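Local coordinates for protein LAO/AO transport system kinase (Escherichia coli, PDB 2P67) that belongs to the MeaB family of P-loop GTPases, built around a parallel beta sheet flanked by helices, at residues T56-K69 / V166-I178. Residues are numbered along the deposited sequence; the frame is centred on the assembly and turned at random.
Sequences TLRLGVTGTPGAGK and VARMVDCFISLQI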
ATOM      1  N   THR A  56       5.561  -4.361 -27.463  1.00 25.99           N
ATOM      2  CA  THR A  56       4.321  -3.612 -27.615  1.00 24.61           C
ATOM      3  C   THR A  56       4.274  -2.571 -26.487  1.00 23.37           C
ATOM      4  O   THR A  56       4.561  -2.888 -25.334  1.00 22.91           O
ATOM      5  CB  THR A  56       3.120  -4.569 -27.518  1.00 25.34           C
ATOM      6  OG1 THR A  56       3.196  -5.529 -28.582  1.00 26.10           O
ATOM      7  CG2 THR A  56       1.786  -3.805 -27.601  1.00 23.60           C
ATOM      8  N   LEU A  57       3.940  -1.328 -26.830  1.00 21.89           N
ATOM      9  CA  LEU A  57       3.697  -0.314 -25.808  1.00 21.45           C
ATOM     10  C   LEU A  57       2.359  -0.623 -25.117  1.00 20.16           C
ATOM     11  O   LEU A  57       1.311  -0.643 -25.772  1.00 19.97           O
ATOM     12  CB  LEU A  57       3.679   1.082 -26.437  1.00 21.53           C
ATOM     13  CG  LEU A  57       3.360   2.277 -25.521  1.00 21.59           C
ATOM     14  CD1 LEU A  57       4.346   2.403 -24.355  1.00 21.75           C
ATOM     15  CD2 LEU A  57       3.260   3.559 -26.330  1.00 22.05           C
ATOM     16  N   ARG A  58       2.418  -0.866 -23.811  1.00 19.18           N
ATOM     17  CA  ARG A  58       1.232  -1.232 -23.021  1.00 18.44           C
ATOM     18  C   ARG A  58       0.775   0.000 -22.252  1.00 19.10           C
ATOM     19  O   ARG A  58       1.516   0.528 -21.412  1.00 18.28           O
ATOM     20  CB  ARG A  58       1.582  -2.355 -22.049  1.00 18.64           C
ATOM     21  CG  ARG A  58       2.077  -3.652 -22.734  1.00 18.73           C
ATOM     22  CD  ARG A  58       2.898  -4.497 -21.747  1.00 21.11           C
ATOM     23  NE  ARG A  58       2.128  -4.992 -20.598  1.00 20.79           N
ATOM     24  CZ  ARG A  58       1.575  -6.208 -20.510  1.00 22.53           C
ATOM     25  NH1 ARG A  58       1.636  -7.077 -21.533  1.00 21.67           N
ATOM     26  NH2 ARG A  58       0.923  -6.551 -19.400  1.00 21.59           N
ATOM     27  N   LEU A  59      -0.421   0.474 -22.567  1.00 18.66           N
ATOM     28  CA  LEU A  59      -0.968   1.647 -21.890  1.00 18.44           C
ATOM     29  C   LEU A  59      -2.165   1.294 -21.021  1.00 19.10           C
ATOM     30  O   LEU A  59      -3.003   0.468 -21.420  1.00 18.81           O
ATOM     31  CB  LEU A  59      -1.405   2.700 -22.923  1.00 18.39           C
ATOM     32  CG  LEU A  59      -0.340   3.187 -23.910  1.00 18.15           C
ATOM     33  CD1 LEU A  59      -0.960   4.191 -24.895  1.00 20.82           C
ATOM     34  CD2 LEU A  59       0.850   3.812 -23.185  1.00 18.81           C
ATOM     35  N   GLY A  60      -2.272   1.941 -19.859  1.00 18.62           N
ATOM     36  CA  GLY A  60      -3.473   1.825 -19.054  1.00 19.47           C
ATOM     37  C   GLY A  60      -4.183   3.155 -19.053  1.00 19.78           C
ATOM     38  O   GLY A  60      -3.547   4.227 -18.908  1.00 18.91           O
ATOM     39  N   VAL A  61      -5.503   3.096 -19.199  1.00 20.63           N
ATOM     40  CA  VAL A  61      -6.314   4.304 -19.205  1.00 21.57           C
ATOM     41  C   VAL A  61      -7.515   4.093 -18.261  1.00 22.63           C
ATOM     42  O   VAL A  61      -8.316   3.187 -18.474  1.00 22.52           O
ATOM     43  CB  VAL A  61      -6.807   4.700 -20.645  1.00 21.78           C
ATOM     44  CG1 VAL A  61      -7.761   5.879 -20.572  1.00 22.99           C
ATOM     45  CG2 VAL A  61      -5.625   5.000 -21.619  1.00 21.50           C
ATOM     46  N   THR A  62      -7.629   4.913 -17.222  1.00 22.66           N
ATOM     47  CA  THR A  62      -8.852   4.916 -16.416  1.00 24.09           C
ATOM     48  C   THR A  62      -9.603   6.236 -16.600  1.00 25.37           C
ATOM     49  O   THR A  62      -9.013   7.263 -16.903  1.00 24.86           O
ATOM     50  CB  THR A  62      -8.597   4.629 -14.906  1.00 24.51           C
ATOM     51  OG1 THR A  62      -7.756   5.653 -14.320  1.00 24.13           O
ATOM     52  CG2 THR A  62      -7.962   3.276 -14.720  1.00 25.32           C
ATOM     53  N   GLY A  63     -10.920   6.200 -16.447  1.00 26.93           N
ATOM     54  CA  GLY A  63     -11.680   7.442 -16.447  1.00 29.64           C
ATOM     55  C   GLY A  63     -12.709   7.385 -15.345  1.00 31.22           C
ATOM     56  O   GLY A  63     -13.335   6.346 -15.142  1.00 31.00           O
ATOM     57  N   THR A  64     -12.863   8.488 -14.616  1.00 33.13           N
ATOM     58  CA  THR A  64     -13.943   8.600 -13.638  1.00 34.81           C
ATOM     59  C   THR A  64     -15.273   8.771 -14.385  1.00 36.14           C
ATOM     60  O   THR A  64     -15.281   9.177 -15.556  1.00 36.35           O
ATOM     61  CB  THR A  64     -13.709   9.777 -12.656  1.00 34.84           C
ATOM     62  OG1 THR A  64     -13.523  10.992 -13.394  1.00 35.78           O
ATOM     63  CG2 THR A  64     -12.482   9.522 -11.787  1.00 34.84           C
ATOM     64  N   PRO A  65     -16.402   8.431 -13.735  1.00 37.26           N
ATOM     65  CA  PRO A  65     -17.696   8.730 -14.363  1.00 38.12           C
ATOM     66  C   PRO A  65     -17.797  10.208 -14.766  1.00 38.72           C
ATOM     67  O   PRO A  65     -17.538  11.104 -13.943  1.00 39.32           O
ATOM     68  CB  PRO A  65     -18.706   8.381 -13.264  1.00 38.48           C
ATOM     69  CG  PRO A  65     -17.997   7.327 -12.439  1.00 38.01           C
ATOM     70  CD  PRO A  65     -16.556   7.756 -12.434  1.00 37.37           C
ATOM     71  N   GLY A  66     -18.133  10.443 -16.036  1.00 39.37           N
ATOM     72  CA  GLY A  66     -18.265  11.794 -16.592  1.00 39.33           C
ATOM     73  C   GLY A  66     -16.977  12.400 -17.129  1.00 39.68           C
ATOM     74  O   GLY A  66     -16.963  13.571 -17.527  1.00 39.68           O
ATOM     75  N   ALA A  67     -15.900  11.605 -17.156  1.00 38.96           N
ATOM     76  CA  ALA A  67     -14.570  12.094 -17.565  1.00 38.43           C
ATOM     77  C   ALA A  67     -14.345  12.081 -19.082  1.00 38.31           C
ATOM     78  O   ALA A  67     -13.325  12.597 -19.561  1.00 38.07           O
ATOM     79  CB  ALA A  67     -13.458  11.315 -16.854  1.00 38.57           C
ATOM     80  N   GLY A  68     -15.277  11.464 -19.814  1.00 37.68           N
ATOM     81  CA  GLY A  68     -15.251  11.421 -21.281  1.00 37.10           C
ATOM     82  C   GLY A  68     -14.284  10.383 -21.831  1.00 36.25           C
ATOM     83  O   GLY A  68     -13.629  10.613 -22.854  1.00 36.40           O
ATOM     84  N   LYS A  69     -14.203   9.243 -21.143  1.00 35.30           N
ATOM     85  CA  LYS A  69     -13.258   8.182 -21.486  1.00 34.39           C
ATOM     86  C   LYS A  69     -13.508   7.651 -22.901  1.00 33.98           C
ATOM     87  O   LYS A  69     -12.559   7.458 -23.668  1.00 33.43           O
ATOM     88  CB  LYS A  69     -13.327   7.051 -20.447  1.00 34.45           C
ATOM     89  CG  LYS A  69     -12.465   5.837 -20.762  1.00 34.70           C
ATOM     90  CD  LYS A  69     -12.248   4.936 -19.544  1.00 35.38           C
ATOM     91  CE  LYS A  69     -13.530   4.363 -18.945  1.00 35.95           C
ATOM     92  NZ  LYS A  69     -14.235   3.374 -19.816  1.00 37.20           N
ATOM     93  N   VAL A 166      -4.851  -1.646 -12.686  1.00 28.37           N
ATOM     94  CA  VAL A 166      -4.453  -1.431 -14.089  1.00 26.95           C
ATOM     95  C   VAL A 166      -2.964  -1.053 -14.151  1.00 25.52           C
ATOM     96  O   VAL A 166      -2.211  -1.502 -15.032  1.00 23.72           O
ATOM     97  CB  VAL A 166      -5.308  -0.313 -14.741  1.00 27.38           C
ATOM     98  CG1 VAL A 166      -4.756   0.085 -16.110  1.00 27.42           C
ATOM     99  CG2 VAL A 166      -6.767  -0.753 -14.873  1.00 28.64           C
ATOM    100  N   ALA A 167      -2.545  -0.191 -13.225  1.00 24.43           N
ATOM    101  CA  ALA A 167      -1.183   0.333 -13.240  1.00 24.10           C
ATOM    102  C   ALA A 167      -0.143  -0.774 -13.202  1.00 23.70           C
ATOM    103  O   ALA A 167       0.919  -0.629 -13.790  1.00 23.98           O
ATOM    104  CB  ALA A 167      -0.969   1.267 -12.051  1.00 24.25           C
ATOM    105  N   ARG A 168      -0.470  -1.867 -12.510  1.00 24.05           N
ATOM    106  CA  ARG A 168       0.438  -3.002 -12.287  1.00 24.63           C
ATOM    107  C   ARG A 168       0.688  -3.854 -13.526  1.00 23.29           C
ATOM    108  O   ARG A 168       1.555  -4.720 -13.508  1.00 22.18           O
ATOM    109  CB  ARG A 168      -0.131  -3.937 -11.214  1.00 26.42           C
ATOM    110  CG  ARG A 168      -0.169  -3.392  -9.814  1.00 31.15           C
ATOM    111  CD  ARG A 168      -0.335  -4.516  -8.801  1.00 36.76           C
ATOM    112  NE  ARG A 168      -1.612  -5.222  -8.892  1.00 42.98           N
ATOM    113  CZ  ARG A 168      -2.576  -5.165  -7.969  1.00 45.25           C
ATOM    114  NH1 ARG A 168      -2.413  -4.427  -6.874  1.00 46.11           N
ATOM    115  NH2 ARG A 168      -3.702  -5.854  -8.139  1.00 45.35           N
ATOM    116  N   MET A 169      -0.090  -3.641 -14.582  1.00 21.75           N
ATOM    117  CA  MET A 169       0.109  -4.411 -15.811  1.00 21.46           C
ATOM    118  C   MET A 169       0.487  -3.588 -17.050  1.00 20.54           C
ATOM    119  O   MET A 169       0.438  -4.101 -18.166  1.00 20.70           O
ATOM    120  CB  MET A 169      -1.124  -5.296 -16.099  1.00 21.44           C
ATOM    121  CG  MET A 169      -2.378  -4.563 -16.598  1.00 21.68           C
ATOM    122  SD  MET A 169      -3.817  -5.714 -16.797  1.00 21.24           S
ATOM    123  CE  MET A 169      -4.445  -5.579 -15.167  1.00 25.16           C
ATOM    124  N   VAL A 170       0.843  -2.308 -16.881  1.00 19.31           N
ATOM    125  CA  VAL A 170       1.079  -1.446 -18.064  1.00 18.42           C
ATOM    126  C   VAL A 170       2.406  -0.691 -17.942  1.00 18.89           C
ATOM    127  O   VAL A 170       2.935  -0.552 -16.838  1.00 19.51           O
ATOM    128  CB  VAL A 170      -0.083  -0.422 -18.301  1.00 18.99           C
ATOM    129  CG1 VAL A 170      -1.409  -1.158 -18.574  1.00 17.12           C
ATOM    130  CG2 VAL A 170      -0.202   0.578 -17.131  1.00 16.69           C
ATOM    131  N   ASP A 171       2.920  -0.239 -19.081  1.00 19.06           N
ATOM    132  CA  ASP A 171       4.166   0.527 -19.173  1.00 19.53           C
ATOM    133  C   ASP A 171       3.930   1.961 -18.713  1.00 19.57           C
ATOM    134  O   ASP A 171       4.789   2.567 -18.065  1.00 19.69           O
ATOM    135  CB  ASP A 171       4.664   0.574 -20.624  1.00 19.57           C
ATOM    136  CG  ASP A 171       4.999  -0.804 -21.189  1.00 21.24           C
ATOM    137  OD1 ASP A 171       5.347  -1.710 -20.390  1.00 20.36           O
ATOM    138  OD2 ASP A 171       4.965  -0.947 -22.437  1.00 23.80           O
ATOM    139  N   CYS A 172       2.766   2.494 -19.067  1.00 18.98           N
ATOM    140  CA  CYS A 172       2.437   3.898 -18.803  1.00 18.54           C
ATOM    141  C   CYS A 172       0.964   3.999 -18.438  1.00 18.70           C
ATOM    142  O   CYS A 172       0.100   3.536 -19.205  1.00 18.18           O
ATOM    143  CB  CYS A 172       2.747   4.776 -20.028  1.00 19.52           C
ATOM    144  SG  CYS A 172       2.408   6.571 -19.764  1.00 20.99           S
ATOM    145  N   PHE A 173       0.696   4.601 -17.262  1.00 18.50           N
ATOM    146  CA  PHE A 173      -0.649   4.681 -16.714  1.00 18.84           C
ATOM    147  C   PHE A 173      -1.201   6.105 -16.787  1.00 18.96           C
ATOM    148  O   PHE A 173      -0.614   7.043 -16.218  1.00 18.17           O
ATOM    149  CB  PHE A 173      -0.718   4.170 -15.275  1.00 19.72           C
ATOM    150  CG  PHE A 173      -2.094   4.261 -14.706  1.00 22.06           C
ATOM    151  CD1 PHE A 173      -3.118   3.469 -15.222  1.00 26.29           C
ATOM    152  CD2 PHE A 173      -2.403   5.206 -13.737  1.00 23.49           C
ATOM    153  CE1 PHE A 173      -4.418   3.582 -14.726  1.00 28.47           C
ATOM    154  CE2 PHE A 173      -3.695   5.328 -13.247  1.00 25.31           C
ATOM    155  CZ  PHE A 173      -4.697   4.527 -13.744  1.00 26.49           C
ATOM    156  N   ILE A 174      -2.334   6.237 -17.458  1.00 19.00           N
ATOM    157  CA  ILE A 174      -2.973   7.533 -17.744  1.00 19.92           C
ATOM    158  C   ILE A 174      -4.359   7.590 -17.094  1.00 20.72           C
ATOM    159  O   ILE A 174      -5.195   6.709 -17.311  1.00 21.16           O
ATOM    160  CB  ILE A 174      -3.106   7.796 -19.265  1.00 19.95           C
ATOM    161  CG1 ILE A 174      -1.738   7.745 -19.966  1.00 20.56           C
ATOM    162  CG2 ILE A 174      -3.794   9.162 -19.511  1.00 20.18           C
ATOM    163  CD1 ILE A 174      -1.541   6.530 -20.853  1.00 21.91           C
ATOM    164  N   SER A 175      -4.603   8.627 -16.301  1.00 20.20           N
ATOM    165  CA  SER A 175      -5.885   8.758 -15.608  1.00 20.70           C
ATOM    166  C   SER A 175      -6.643   9.958 -16.149  1.00 21.28           C
ATOM    167  O   SER A 175      -6.105  11.053 -16.188  1.00 20.95           O
ATOM    168  CB  SER A 175      -5.678   8.910 -14.102  1.00 20.83           C
ATOM    169  OG  SER A 175      -6.907   9.221 -13.448  1.00 23.90           O
ATOM    170  N   LEU A 176      -7.887   9.732 -16.558  1.00 21.08           N
ATOM    171  CA  LEU A 176      -8.765  10.811 -16.997  1.00 23.51           C
ATOM    172  C   LEU A 176      -9.623  11.292 -15.850  1.00 23.82           C
ATOM    173  O   LEU A 176     -10.236  10.496 -15.115  1.00 22.71           O
ATOM    174  CB  LEU A 176      -9.638  10.376 -18.169  1.00 23.99           C
ATOM    175  CG  LEU A 176      -9.026  10.747 -19.510  1.00 27.87           C
ATOM    176  CD1 LEU A 176      -7.866   9.820 -19.816  1.00 26.95           C
ATOM    177  CD2 LEU A 176     -10.097  10.666 -20.578  1.00 32.61           C
ATOM    178  N   GLN A 177      -9.649  12.610 -15.709  1.00 24.63           N
ATOM    179  CA  GLN A 177     -10.381  13.253 -14.618  1.00 26.28           C
ATOM    180  C   GLN A 177     -11.307  14.325 -15.186  1.00 27.95           C
ATOM    181  O   GLN A 177     -11.086  14.839 -16.276  1.00 27.32           O
ATOM    182  CB  GLN A 177      -9.420  13.875 -13.597  1.00 25.95           C
ATOM    183  CG  GLN A 177      -8.451  12.892 -12.898  1.00 25.91           C
ATOM    184  CD  GLN A 177      -9.135  11.855 -11.984  1.00 27.86           C
ATOM    185  OE1 GLN A 177     -10.159  12.126 -11.354  1.00 30.98           O
ATOM    186  NE2 GLN A 177      -8.542  10.677 -11.889  1.00 29.47           N
ATOM    187  N   ILE A 178     -12.362  14.636 -14.446  1.00 30.71           N
ATOM    188  CA  ILE A 178     -13.230  15.719 -14.863  1.00 33.01           C
ATOM    189  C   ILE A 178     -13.066  16.941 -13.955  1.00 33.64           C
ATOM    190  O   ILE A 178     -12.746  16.795 -12.768  1.00 34.35           O
ATOM    191  CB  ILE A 178     -14.707  15.242 -15.067  1.00 34.17           C
ATOM    192  CG1 ILE A 178     -15.374  16.084 -16.153  1.00 36.03           C
ATOM    193  CG2 ILE A 178     -15.479  15.167 -13.735  1.00 34.22           C
ATOM    194  CD1 ILE A 178     -14.771  15.857 -17.545  1.00 38.95           C
TER
HETATM  195  O   HOH W   1       3.929  -3.491 -18.663  1.00 19.16           O
HETATM  196  O   HOH W   2      -9.376   8.030 -13.826  1.00 35.83           O
HETATM  197  O   HOH W   3     -12.581  13.035 -11.985  1.00 46.71           O
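Gly60 and Thr62 of strand 57-63 trade backbone hydrogen bonds with Cys172, Ile174 and Leu176 of strand 172-177, two parallel neighbours in the central sheet of a P-loop NTPase domain. Gly60 N donates to Cys172 O, Ile174 N to Gly60 O and Thr62 N to Ile174 O. Leu176 N lies 2.7 Å from its acceptor Thr62 O, and a weak bond from Thr64 N to Leu176 O carries the pairing into the loop. That loop, with Gly63, Gly68 and Lys69, fits the Walker A pattern, and Lys69 is salt-bridged to Glu155.

Branched apolar chains suit one face of the sheet, which they fill: Leu59 CD2 lies 3.8 Å from Cys172 CB, and Val61 CG1 meets Leu176 CD1 at 4.0 Å. Helix 248-264 covers Leu59, Cys172 and Ile174. On the other face Gly60, lacking a side chain, lets Val166 CG1 pack 3.7 Å from its CA, while Val170 CG1 lies 3.5 Å from Gly60 N. Nearby, Thr62 CG2 meets the edge of the Phe173 ring in its plane, 3.6 Å from CZ.

Charge gathers at the start of the strands. Bent at chi3 (64°), Arg58 curls back and grips Met169 O side-on with NE and NH2, the latter at 2.8 Å, both from one face of the carbonyl plane; its NH1 is salt-bridged to Glu145. A carboxylate suits position 171: Asp171 OD2 accepts Arg58 N from above its plane in a nearly straight bond (171°) and also pairs with the charge of Arg272, a sodium-site residue.

Water joins the polar side chains at the far end. One molecule links Thr62 OG1, Ser175 OG and Leu176 O; another bridges Thr64 OG1, Gln177 OE1 and Ile178 N. An amide serves both roles here: while OE1 accepts from water, Gln177 NE2 donates to Ser175 OG at 2.7 Å.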